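Local coordinates for 3-oxoacyl-[acyl-carrier-protein] synthase 3 (Micrococcus luteus NCTC 2665, PDB 4EWP), which probably catalyses the first condensation of fatty acid synthesis, joining an acyl-CoA primer to malonyl-ACP with loss of carbon dioxide, at residues A21-L33 with V51-M65. Sequence-based numbering, arbitrary orientation.
Sequences AYRPANLVPNEDL and VTRQRATAEETVPVM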
# COMPACT_ATOMS: atom_id res chain seq x y z
N ALA A 21 13.62 -7.41 -14.53
CA ALA A 21 13.03 -6.37 -15.35
C ALA A 21 11.97 -6.92 -16.29
O ALA A 21 12.08 -8.04 -16.79
CB ALA A 21 14.13 -5.66 -16.17
N TYR A 22 10.93 -6.13 -16.52
CA TYR A 22 10.03 -6.39 -17.63
C TYR A 22 9.83 -5.08 -18.38
O TYR A 22 9.43 -4.06 -17.80
CB TYR A 22 8.68 -6.95 -17.15
CG TYR A 22 7.78 -7.37 -18.29
CD1 TYR A 22 7.04 -6.44 -19.02
CD2 TYR A 22 7.67 -8.71 -18.65
CE1 TYR A 22 6.21 -6.83 -20.08
CE2 TYR A 22 6.85 -9.11 -19.70
CZ TYR A 22 6.13 -8.17 -20.41
OH TYR A 22 5.33 -8.59 -21.44
N ARG A 23 10.12 -5.12 -19.68
CA ARG A 23 9.99 -3.96 -20.54
C ARG A 23 9.09 -4.32 -21.71
O ARG A 23 9.42 -5.20 -22.50
CB ARG A 23 11.36 -3.57 -21.11
CG ARG A 23 12.32 -3.00 -20.09
CD ARG A 23 13.58 -2.52 -20.77
NE ARG A 23 14.65 -2.25 -19.82
CZ ARG A 23 14.85 -1.06 -19.25
NH1 ARG A 23 14.05 -0.04 -19.54
NH2 ARG A 23 15.86 -0.90 -18.40
N PRO A 24 7.94 -3.64 -21.81
CA PRO A 24 7.07 -3.81 -22.99
C PRO A 24 7.86 -3.60 -24.28
O PRO A 24 8.74 -2.74 -24.32
CB PRO A 24 6.03 -2.70 -22.80
CG PRO A 24 5.94 -2.55 -21.30
CD PRO A 24 7.36 -2.72 -20.82
N ALA A 25 7.55 -4.37 -25.31
CA ALA A 25 8.28 -4.30 -26.58
C ALA A 25 7.91 -3.07 -27.39
O ALA A 25 8.64 -2.69 -28.32
CB ALA A 25 8.06 -5.57 -27.40
N ASN A 26 6.79 -2.45 -27.06
CA ASN A 26 6.35 -1.27 -27.80
C ASN A 26 7.07 -0.01 -27.32
O ASN A 26 6.78 0.52 -26.24
CB ASN A 26 4.83 -1.09 -27.74
CG ASN A 26 4.31 -0.13 -28.79
OD1 ASN A 26 5.03 0.22 -29.71
ND2 ASN A 26 3.06 0.30 -28.65
N LEU A 27 8.02 0.46 -28.11
CA LEU A 27 8.72 1.70 -27.80
C LEU A 27 8.12 2.79 -28.66
O LEU A 27 8.44 2.88 -29.84
CB LEU A 27 10.21 1.57 -28.09
CG LEU A 27 10.94 0.49 -27.28
CD1 LEU A 27 12.45 0.67 -27.42
CD2 LEU A 27 10.54 0.51 -25.79
N VAL A 28 7.24 3.59 -28.07
CA VAL A 28 6.56 4.65 -28.80
C VAL A 28 7.46 5.87 -28.97
O VAL A 28 8.01 6.39 -28.00
CB VAL A 28 5.26 5.06 -28.08
CG1 VAL A 28 4.57 6.20 -28.80
CG2 VAL A 28 4.33 3.85 -27.95
N PRO A 29 7.64 6.33 -30.22
CA PRO A 29 8.46 7.52 -30.47
C PRO A 29 7.66 8.81 -30.28
O PRO A 29 6.43 8.82 -30.37
CB PRO A 29 8.85 7.37 -31.94
CG PRO A 29 7.71 6.64 -32.54
CD PRO A 29 7.23 5.67 -31.48
N ASN A 30 8.38 9.90 -30.05
CA ASN A 30 7.74 11.18 -29.80
C ASN A 30 6.67 11.54 -30.81
O ASN A 30 5.66 12.15 -30.46
CB ASN A 30 8.80 12.29 -29.73
CG ASN A 30 9.66 12.19 -28.48
OD1 ASN A 30 9.31 11.49 -27.52
ND2 ASN A 30 10.79 12.88 -28.49
N GLU A 31 6.88 11.15 -32.06
CA GLU A 31 6.06 11.62 -33.17
C GLU A 31 4.61 11.15 -33.07
O GLU A 31 3.69 11.80 -33.58
CB GLU A 31 6.67 11.17 -34.50
CG GLU A 31 6.15 11.92 -35.73
CD GLU A 31 6.94 13.20 -36.04
OE1 GLU A 31 7.95 13.48 -35.36
OE2 GLU A 31 6.54 13.92 -36.99
N ASP A 32 4.40 10.01 -32.41
CA ASP A 32 3.07 9.43 -32.28
C ASP A 32 2.23 10.24 -31.30
O ASP A 32 1.00 10.19 -31.34
CB ASP A 32 3.17 7.98 -31.80
CG ASP A 32 3.82 7.06 -32.83
OD1 ASP A 32 4.32 7.56 -33.87
OD2 ASP A 32 3.85 5.83 -32.60
N LEU A 33 2.89 10.98 -30.42
CA LEU A 33 2.20 11.68 -29.33
C LEU A 33 2.05 13.19 -29.54
O LEU A 33 1.21 13.82 -28.90
CB LEU A 33 2.94 11.43 -28.02
CG LEU A 33 3.11 9.97 -27.62
CD1 LEU A 33 3.78 9.84 -26.25
CD2 LEU A 33 1.75 9.29 -27.63
N VAL A 51 13.21 9.91 -26.03
CA VAL A 51 13.10 9.60 -27.46
C VAL A 51 11.94 8.64 -27.67
O VAL A 51 11.07 8.86 -28.50
CB VAL A 51 14.38 8.96 -28.00
CG1 VAL A 51 14.19 8.49 -29.44
CG2 VAL A 51 15.54 9.92 -27.90
N THR A 52 11.96 7.56 -26.90
CA THR A 52 10.86 6.61 -26.91
C THR A 52 10.46 6.32 -25.47
O THR A 52 11.25 6.50 -24.53
CB THR A 52 11.26 5.27 -27.60
OG1 THR A 52 12.28 4.61 -26.83
CG2 THR A 52 11.80 5.53 -29.00
N ARG A 53 9.22 5.86 -25.29
CA ARG A 53 8.78 5.33 -24.01
C ARG A 53 8.12 3.96 -24.19
O ARG A 53 7.47 3.69 -25.21
CB ARG A 53 7.86 6.31 -23.27
CG ARG A 53 6.43 6.41 -23.82
CD ARG A 53 6.36 7.29 -25.05
NE ARG A 53 6.73 8.68 -24.77
CZ ARG A 53 7.44 9.45 -25.59
NH1 ARG A 53 7.72 10.71 -25.25
NH2 ARG A 53 7.87 8.98 -26.76
N GLN A 54 8.32 3.10 -23.20
CA GLN A 54 7.67 1.80 -23.16
C GLN A 54 6.17 1.98 -23.01
O GLN A 54 5.71 2.68 -22.11
CB GLN A 54 8.23 0.99 -21.98
CG GLN A 54 9.67 0.59 -22.21
CD GLN A 54 10.43 0.22 -20.96
OE1 GLN A 54 11.64 0.03 -21.00
NE2 GLN A 54 9.72 0.11 -19.83
N ARG A 55 5.41 1.36 -23.91
CA ARG A 55 3.96 1.39 -23.79
C ARG A 55 3.41 -0.04 -23.84
O ARG A 55 3.60 -0.77 -24.81
CB ARG A 55 3.33 2.29 -24.87
CG ARG A 55 3.51 3.79 -24.60
CD ARG A 55 2.92 4.16 -23.23
NE ARG A 55 3.12 5.56 -22.85
CZ ARG A 55 2.42 6.59 -23.34
NH1 ARG A 55 1.47 6.39 -24.25
NH2 ARG A 55 2.67 7.83 -22.92
N ALA A 56 2.75 -0.43 -22.76
CA ALA A 56 2.24 -1.79 -22.60
C ALA A 56 0.97 -2.00 -23.39
O ALA A 56 0.17 -1.08 -23.55
CB ALA A 56 2.00 -2.10 -21.11
N THR A 57 0.77 -3.23 -23.86
CA THR A 57 -0.48 -3.62 -24.50
C THR A 57 -1.51 -3.93 -23.42
O THR A 57 -1.19 -3.92 -22.23
CB THR A 57 -0.30 -4.88 -25.36
OG1 THR A 57 0.11 -5.97 -24.53
CG2 THR A 57 0.75 -4.65 -26.43
N ALA A 58 -2.75 -4.20 -23.84
CA ALA A 58 -3.83 -4.57 -22.93
C ALA A 58 -3.53 -5.82 -22.11
O ALA A 58 -3.91 -5.89 -20.94
CB ALA A 58 -5.13 -4.77 -23.72
N GLU A 59 -2.87 -6.80 -22.72
CA GLU A 59 -2.53 -8.06 -22.05
C GLU A 59 -1.42 -7.89 -21.01
O GLU A 59 -1.31 -8.67 -20.05
CB GLU A 59 -2.11 -9.14 -23.06
CG GLU A 59 -3.21 -9.65 -23.96
CD GLU A 59 -3.63 -8.63 -25.02
OE1 GLU A 59 -2.75 -7.89 -25.52
OE2 GLU A 59 -4.84 -8.57 -25.34
N GLU A 60 -0.58 -6.89 -21.22
CA GLU A 60 0.54 -6.63 -20.32
C GLU A 60 0.10 -5.83 -19.11
O GLU A 60 0.39 -4.63 -18.99
CB GLU A 60 1.66 -5.90 -21.05
CG GLU A 60 2.40 -6.79 -22.03
CD GLU A 60 3.40 -6.03 -22.85
OE1 GLU A 60 3.01 -5.02 -23.49
OE2 GLU A 60 4.58 -6.43 -22.82
N THR A 61 -0.64 -6.50 -18.22
CA THR A 61 -1.20 -5.86 -17.05
C THR A 61 -0.13 -5.66 -15.99
O THR A 61 1.00 -6.14 -16.11
CB THR A 61 -2.32 -6.73 -16.45
OG1 THR A 61 -1.79 -8.02 -16.14
CG2 THR A 61 -3.49 -6.88 -17.43
N VAL A 62 -0.49 -4.96 -14.93
CA VAL A 62 0.41 -4.85 -13.79
C VAL A 62 0.87 -6.24 -13.27
O VAL A 62 2.06 -6.46 -13.09
CB VAL A 62 -0.22 -3.95 -12.69
CG1 VAL A 62 0.57 -4.03 -11.37
CG2 VAL A 62 -0.30 -2.50 -13.20
N PRO A 63 -0.06 -7.17 -13.06
CA PRO A 63 0.38 -8.49 -12.57
C PRO A 63 1.24 -9.27 -13.57
O PRO A 63 2.16 -9.97 -13.15
CB PRO A 63 -0.94 -9.23 -12.31
CG PRO A 63 -1.92 -8.13 -11.99
CD PRO A 63 -1.52 -7.00 -12.93
N VAL A 64 0.93 -9.18 -14.86
CA VAL A 64 1.73 -9.82 -15.88
C VAL A 64 3.17 -9.30 -15.85
O VAL A 64 4.13 -10.08 -15.78
CB VAL A 64 1.12 -9.64 -17.27
CG1 VAL A 64 2.14 -9.97 -18.36
CG2 VAL A 64 -0.10 -10.54 -17.41
N MET A 65 3.32 -7.98 -15.89
CA MET A 65 4.64 -7.34 -15.88
C MET A 65 5.39 -7.62 -14.57
O MET A 65 6.59 -7.93 -14.60
CB MET A 65 4.51 -5.83 -16.14
CG MET A 65 3.91 -5.49 -17.53
SD MET A 65 4.17 -3.76 -17.97
CE MET A 65 3.01 -2.91 -16.89
O HOH W 1 5.91 -6.64 -25.05
O HOH W 2 4.26 -3.49 -25.51
O HOH W 3 11.40 9.92 -30.94
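Asn30 OD1 is gripped end-on by both terminal nitrogens of Arg53, NH1 at 2.9 Å and NH2 at 3.0 Å, and lies 2° out of the guanidinium plane. The same NH2 reaches Val28 O at 2.9 Å, but from above that carbonyl's plane, while Arg53 N also donates to Val28 O; one carbonyl thus takes two bonds from one residue. Bends of the Arg53 chain at chi2 (-79°) and chi3 carry the guanidinium across to 27-29 and the residue after it, and Leu33 CD1 lies over one face, offset toward its rim. Val28 and Arg53 form the hydrogen-bonded pair of an antiparallel two-stranded sheet, 27-29 with 52-54, flanked by the non-hydrogen-bonded pairs Leu27-Gln54 and Pro29-Thr52.

From the loop before strand 27-29, Arg23 NH1 donates to Gln54 OE1 (2.8 Å) in the amide's carbonyl plane, and salt-bridges Asp300. Tyr22 OH donates to the anti lone pair of Glu60 OE2 (2.7 Å), which a water links to Ala25 N. Met65 CA sits over one face of the Tyr22 ring, 4.2 Å from its centroid, with Met65 CG against Tyr22 CD1.

This small sheet is separate from the two five-stranded sheets of the thiolase-like fold. Arg53 NH1 also bonds Phe166 O; the Arg53 side chain touches Ile44 of helix 41-48 and lies about 7 Å from the side chain of Asn306, a predicted active-site residue. At the other end, strand 13-22 meets the start of helix 62-76, where Met65 packs on strand 144-152.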